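Local coordinates for regulator of G-protein signalling 3 isoform 1 (Homo sapiens, PDB 2F5Y) that probably regulates heterotrimeric G-protein signalling and carries a PDZ domain, a module that in this family typically binds the C-terminal tails of partner proteins, at residues Phe16-Cys21 with Val26-Val31; Asp46-Leu51 with Val62-Glu67. One frame throughout, in Å; residues are numbered along the deposited sequence.

Contact 1 of 2, residues Phe16-Cys21 with Val26-Val31; sequences FGFTIC and VRVQAV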
loop_
_atom_site.group_PDB
_atom_site.type_symbol
_atom_site.label_atom_id
_atom_site.label_comp_id
_atom_site.label_asym_id
_atom_site.label_seq_id
_atom_site.Cartn_x
_atom_site.Cartn_y
_atom_site.Cartn_z
ATOM N N PHE A 16 5.634 -3.590 -6.638
ATOM C CA PHE A 16 5.498 -3.895 -5.214
ATOM C C PHE A 16 4.542 -5.044 -4.898
ATOM O O PHE A 16 4.349 -5.373 -3.731
ATOM C CB PHE A 16 5.057 -2.624 -4.463
ATOM C CG PHE A 16 6.002 -1.456 -4.648
ATOM C CD1 PHE A 16 5.853 -0.591 -5.719
ATOM C CD2 PHE A 16 7.050 -1.244 -3.760
ATOM C CE1 PHE A 16 6.721 0.471 -5.901
ATOM C CE2 PHE A 16 7.923 -0.179 -3.923
ATOM C CZ PHE A 16 7.764 0.676 -4.994
ATOM N N GLY A 17 3.921 -5.625 -5.917
ATOM C CA GLY A 17 3.161 -6.872 -5.772
ATOM C C GLY A 17 1.837 -6.790 -5.027
ATOM O O GLY A 17 1.485 -7.700 -4.271
ATOM N N PHE A 18 1.103 -5.701 -5.226
ATOM C CA PHE A 18 -0.252 -5.586 -4.683
ATOM C C PHE A 18 -1.156 -4.694 -5.516
ATOM O O PHE A 18 -0.684 -3.877 -6.311
ATOM C CB PHE A 18 -0.237 -5.102 -3.231
ATOM C CG PHE A 18 0.125 -3.645 -3.059
ATOM C CD1 PHE A 18 1.457 -3.245 -3.005
ATOM C CD2 PHE A 18 -0.865 -2.678 -2.908
ATOM C CE1 PHE A 18 1.784 -1.913 -2.832
ATOM C CE2 PHE A 18 -0.530 -1.331 -2.744
ATOM C CZ PHE A 18 0.786 -0.961 -2.689
ATOM N N THR A 19 -2.456 -4.854 -5.281
ATOM C CA THR A 19 -3.507 -4.141 -5.995
ATOM C C THR A 19 -4.323 -3.301 -5.025
ATOM O O THR A 19 -4.467 -3.655 -3.855
ATOM C CB THR A 19 -4.455 -5.137 -6.725
ATOM O OG1 THR A 19 -3.798 -5.632 -7.902
ATOM C CG2 THR A 19 -5.723 -4.445 -7.157
ATOM N N ILE A 20 -4.851 -2.184 -5.515
ATOM C CA ILE A 20 -5.712 -1.304 -4.710
ATOM C C ILE A 20 -7.096 -1.079 -5.356
ATOM O O ILE A 20 -7.316 -1.386 -6.523
ATOM C CB ILE A 20 -5.024 0.035 -4.425
ATOM C CG1 ILE A 20 -4.502 0.664 -5.719
ATOM C CG2 ILE A 20 -3.881 -0.176 -3.449
ATOM C CD1 ILE A 20 -4.155 2.130 -5.611
ATOM N N CYS A 21 -8.018 -0.560 -4.561
ATOM C CA CYS A 21 -9.369 -0.211 -5.001
ATOM C C CYS A 21 -9.911 0.883 -4.094
ATOM O O CYS A 21 -9.359 1.121 -3.013
ATOM C CB CYS A 21 -10.317 -1.423 -4.955
ATOM S SG CYS A 21 -10.492 -2.219 -3.288
ATOM N N VAL A 26 -8.111 4.752 0.017
ATOM C CA VAL A 26 -7.828 3.665 -0.876
ATOM C C VAL A 26 -7.650 2.416 -0.029
ATOM O O VAL A 26 -7.190 2.487 1.106
ATOM C CB VAL A 26 -6.562 4.000 -1.715
ATOM C CG1 VAL A 26 -6.189 2.854 -2.657
ATOM C CG2 VAL A 26 -6.774 5.343 -2.482
ATOM N N ARG A 27 -8.067 1.279 -0.557
ATOM C CA ARG A 27 -7.950 -0.004 0.160
ATOM C C ARG A 27 -7.104 -0.977 -0.651
ATOM O O ARG A 27 -7.060 -0.907 -1.878
ATOM C CB ARG A 27 -9.335 -0.607 0.405
ATOM C CG ARG A 27 -9.342 -1.692 1.464
ATOM C CD ARG A 27 -10.713 -2.362 1.589
ATOM N NE ARG A 27 -10.878 -3.430 0.610
ATOM C CZ ARG A 27 -12.035 -3.997 0.289
ATOM N NH1 ARG A 27 -13.155 -3.607 0.874
ATOM N NH2 ARG A 27 -12.071 -4.962 -0.624
ATOM N N VAL A 28 -6.427 -1.887 0.031
ATOM C CA VAL A 28 -5.666 -2.934 -0.657
ATOM C C VAL A 28 -6.642 -4.010 -1.118
ATOM O O VAL A 28 -7.390 -4.577 -0.313
ATOM C CB VAL A 28 -4.588 -3.535 0.249
ATOM C CG1 VAL A 28 -3.793 -4.616 -0.505
ATOM C CG2 VAL A 28 -3.651 -2.429 0.773
ATOM N N GLN A 29 -6.650 -4.259 -2.427
ATOM C CA GLN A 29 -7.511 -5.270 -3.019
ATOM C C GLN A 29 -6.935 -6.640 -2.751
ATOM O O GLN A 29 -7.606 -7.505 -2.223
ATOM C CB GLN A 29 -7.615 -5.107 -4.538
ATOM C CG GLN A 29 -8.892 -4.544 -5.057
ATOM C CD GLN A 29 -10.127 -5.440 -4.918
ATOM O OE1 GLN A 29 -10.217 -6.331 -4.061
ATOM N NE2 GLN A 29 -11.110 -5.167 -5.767
ATOM N N ALA A 30 -5.691 -6.822 -3.167
ATOM C CA ALA A 30 -5.011 -8.099 -3.064
ATOM C C ALA A 30 -3.515 -7.873 -2.997
ATOM O O ALA A 30 -3.013 -6.747 -3.188
ATOM C CB ALA A 30 -5.370 -9.018 -4.261
ATOM N N VAL A 31 -2.827 -8.967 -2.712
ATOM C CA VAL A 31 -1.395 -9.004 -2.509
ATOM C C VAL A 31 -0.958 -10.254 -3.266
ATOM O O VAL A 31 -1.595 -11.290 -3.137
ATOM C CB VAL A 31 -1.085 -9.125 -0.980
ATOM C CG1 VAL A 31 0.200 -9.850 -0.732
ATOM C CG2 VAL A 31 -1.062 -7.738 -0.311
#
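Val-26 meets Ile-20 near the turn of an antiparallel beta hairpin, a hairpin of the PDZ fold whose first strand usually borders the peptide groove. Val-26 CG1 lies 3.5 Å from the branch carbon CB of Ile-20. The first torsion of Ile-20 (chi1 51°) puts its CG1 between the backbone N and the carbonyl carbon, and from there the chain runs on extended, with CD1 3.7 Å from Val-26 CG1. Cut back to an alanine, Ile-20 would lose CG1, CG2 and CD1, which is likely to open a gap beside Val-26 CG1 and deprive Cys-61 of helix 61-69 of a packing partner. Next, Arg-27 and Cys-21 form a hydrogen-bonded pair: Arg-27 N donates to Cys-21 O (2.8 Å, 172° at the hydrogen), and Cys-21 N returns a bond to Arg-27 O (2.9 Å). Val-28 lays its CG1 beside Thr-19 O, which is where the ladder slips. Here Gln-29 and Ala-30 both face Thr-19, a classic beta bulge. Gln-29 N grips Thr-19 O at 2.7 Å from 41° out of the carbonyl plane, whereas the bond from Ala-30 N to the same oxygen is weak. The Gln-29 side chain runs alongside that of Thr-19; its CG touches Cys-21 SG (3.3 Å), and the chain bends beyond it, with CD still close to the sulfur. Ala-30 O accepts a nearly straight hydrogen bond from Thr-19 N, 2.9 Å away. Finally, Val-31 faces Phe-18 in a non-hydrogen-bonded pair, its CG2 4.0 Å from Phe-18 CB.

Contact 2 of 2, residues Asp46-Leu51 with Val62-Glu67; sequences DTVLQL and VELAHE. With SO4 (sulfate ion), chain D.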
loop_
_atom_site.group_PDB
_atom_site.type_symbol
_atom_site.label_atom_id
_atom_site.label_comp_id
_atom_site.label_asym_id
_atom_site.label_seq_id
_atom_site.Cartn_x
_atom_site.Cartn_y
_atom_site.Cartn_z
ATOM N N ASP A 46 -6.511 -3.968 4.019
ATOM C CA ASP A 46 -5.744 -2.886 4.630
ATOM C C ASP A 46 -6.164 -1.543 4.026
ATOM O O ASP A 46 -6.146 -1.376 2.809
ATOM C CB ASP A 46 -4.249 -3.083 4.406
ATOM C CG ASP A 46 -3.651 -4.151 5.294
ATOM O OD1 ASP A 46 -4.334 -4.641 6.220
ATOM O OD2 ASP A 46 -2.475 -4.490 5.051
ATOM N N THR A 47 -6.539 -0.591 4.870
ATOM C CA THR A 47 -6.892 0.752 4.395
ATOM C C THR A 47 -5.648 1.621 4.531
ATOM O O THR A 47 -4.979 1.584 5.551
ATOM C CB THR A 47 -8.109 1.344 5.162
ATOM O OG1 THR A 47 -9.236 0.471 5.012
ATOM C CG2 THR A 47 -8.502 2.718 4.639
ATOM N N VAL A 48 -5.349 2.386 3.486
ATOM C CA VAL A 48 -4.103 3.127 3.377
ATOM C C VAL A 48 -4.280 4.554 3.881
ATOM O O VAL A 48 -5.094 5.327 3.364
ATOM C CB VAL A 48 -3.586 3.154 1.926
ATOM C CG1 VAL A 48 -2.159 3.708 1.890
ATOM C CG2 VAL A 48 -3.626 1.759 1.307
ATOM N N LEU A 49 -3.498 4.896 4.899
ATOM C CA LEU A 49 -3.577 6.195 5.542
ATOM C C LEU A 49 -2.435 7.100 5.123
ATOM O O LEU A 49 -2.616 8.308 5.013
ATOM C CB LEU A 49 -3.592 6.014 7.059
ATOM C CG LEU A 49 -4.635 5.022 7.591
ATOM C CD1 LEU A 49 -4.443 4.820 9.103
ATOM C CD2 LEU A 49 -6.078 5.464 7.242
ATOM N N GLN A 50 -1.263 6.516 4.901
ATOM C CA GLN A 50 -0.042 7.263 4.601
ATOM C C GLN A 50 0.866 6.485 3.655
ATOM O O GLN A 50 1.009 5.255 3.771
ATOM C CB GLN A 50 0.739 7.571 5.882
ATOM C CG GLN A 50 1.760 8.691 5.730
ATOM C CD GLN A 50 2.238 9.239 7.058
ATOM O OE1 GLN A 50 3.179 8.719 7.645
ATOM N NE2 GLN A 50 1.598 10.305 7.534
ATOM N N LEU A 51 1.465 7.224 2.719
ATOM C CA LEU A 51 2.495 6.723 1.826
ATOM C C LEU A 51 3.754 7.577 2.040
ATOM O O LEU A 51 3.758 8.777 1.766
ATOM C CB LEU A 51 2.031 6.837 0.377
ATOM C CG LEU A 51 3.105 6.607 -0.677
ATOM C CD1 LEU A 51 3.433 5.145 -0.699
ATOM C CD2 LEU A 51 2.632 7.091 -2.035
ATOM N N VAL A 62 -6.489 6.024 -8.400
ATOM C CA VAL A 62 -5.593 6.283 -9.532
ATOM C C VAL A 62 -4.442 7.250 -9.171
ATOM O O VAL A 62 -3.333 7.111 -9.684
ATOM C CB VAL A 62 -6.380 6.826 -10.753
ATOM C CG1 VAL A 62 -5.456 7.018 -11.946
ATOM C CG2 VAL A 62 -7.517 5.875 -11.128
ATOM N N GLU A 63 -4.705 8.210 -8.289
ATOM C CA GLU A 63 -3.653 9.105 -7.791
ATOM C C GLU A 63 -2.617 8.286 -7.029
ATOM O O GLU A 63 -1.423 8.392 -7.291
ATOM C CB GLU A 63 -4.230 10.220 -6.890
ATOM C CG GLU A 63 -5.112 11.246 -7.637
ATOM C CD GLU A 63 -5.887 12.225 -6.717
ATOM O OE1 GLU A 63 -6.149 11.911 -5.533
ATOM O OE2 GLU A 63 -6.267 13.319 -7.198
ATOM N N LEU A 64 -3.075 7.444 -6.104
ATOM C CA LEU A 64 -2.153 6.683 -5.264
ATOM C C LEU A 64 -1.319 5.719 -6.084
ATOM O O LEU A 64 -0.116 5.644 -5.889
ATOM C CB LEU A 64 -2.893 5.920 -4.169
ATOM C CG LEU A 64 -2.013 5.307 -3.065
ATOM C CD1 LEU A 64 -1.488 6.390 -2.144
ATOM C CD2 LEU A 64 -2.803 4.251 -2.267
ATOM N N ALA A 65 -1.952 4.989 -6.995
ATOM C CA ALA A 65 -1.227 4.063 -7.895
ATOM C C ALA A 65 -0.092 4.783 -8.641
ATOM O O ALA A 65 1.018 4.287 -8.729
ATOM C CB ALA A 65 -2.182 3.437 -8.895
ATOM N N HIS A 66 -0.398 5.955 -9.177
ATOM C CA HIS A 66 0.583 6.761 -9.882
ATOM C C HIS A 66 1.772 7.090 -8.990
ATOM O O HIS A 66 2.919 7.042 -9.440
ATOM C CB HIS A 66 -0.058 8.060 -10.381
ATOM C CG HIS A 66 0.905 8.974 -11.064
ATOM N ND1 HIS A 66 1.051 9.007 -12.435
ATOM C CD2 HIS A 66 1.785 9.876 -10.566
ATOM C CE1 HIS A 66 1.977 9.896 -12.754
ATOM N NE2 HIS A 66 2.442 10.433 -11.639
ATOM N N GLU A 67 1.488 7.428 -7.732
ATOM C CA GLU A 67 2.531 7.826 -6.790
ATOM C C GLU A 67 3.365 6.631 -6.331
ATOM O O GLU A 67 4.591 6.720 -6.213
ATOM C CB GLU A 67 1.934 8.535 -5.578
ATOM C CG GLU A 67 2.800 9.668 -5.074
ATOM C CD GLU A 67 3.116 10.687 -6.175
ATOM O OE1 GLU A 67 2.177 11.159 -6.854
ATOM O OE2 GLU A 67 4.308 11.009 -6.362
HETATM S S SO4 D . -0.710 5.479 -12.961
HETATM O O1 SO4 D . -0.961 4.909 -14.283
HETATM O O2 SO4 D . -1.929 6.128 -12.467
HETATM O O3 SO4 D . -0.340 4.397 -12.055
HETATM O O4 SO4 D . 0.379 6.453 -13.051
#
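Leu-64 reaches from the helix to Val-48 and Leu-51 on the strand, a clear example of how a helix is seated on a sheet by a few apolar side chains in the core of a PDZ domain. CB points toward the strand. CG stands anti to the backbone N (chi1 -169°), and CB and CG serve as a stalk carrying the fork across, with the methyl groups making the contacts. At the tip the two methyls part company: CD2 turns to Val-48, whose CG1 lies 4.2 Å away, while CD1 turns to Leu-51, meeting its CD2 at the same distance of 4.2 Å. Leu-51 CD2 is shared, since it also rests against the aliphatic part of Glu-67, 3.9 Å from CB and only slightly farther from CG. The side chains of Leu-51 and Glu-67 cross at about a right angle, and the carboxylate of Glu-67 leads away to a salt bridge with Arg-54. On the outer side of the helix, a sulfate ion, probably from the crystallisation liquor, sits at the edge of the His-66 ring, where ND1 makes a weak bond to its O4. The 62-67 part of helix 61-69 runs at 35° to strand 47-51, the closest approach of the two axes being 11.0 Å, and Leu-51 also packs on Ile-75 and Leu-77 of neighbouring strand 74-81.

In the fold
Both contacts belong to one PDZ domain, and contact 1 closes along the chain before contact 2 opens. Their centres lie about 9 Å apart, yet they touch directly. The hairpin of contact 1, counted as a two-strand sheet, joins strand 47-51 of the four-strand sheet and the residue just before it through probable backbone hydrogen bonds, Val-28 N to Asp-46 O and Val-48 N to Val-26 O. Val-26 CG1 also packs on Leu-64 CD2, linking hairpin to helix. Strand 18-21 and helix 61-69 are the elements that in PDZ domains usually flank the peptide groove, so contact 1 probably includes one border of the groove and contact 2 the helix of the other.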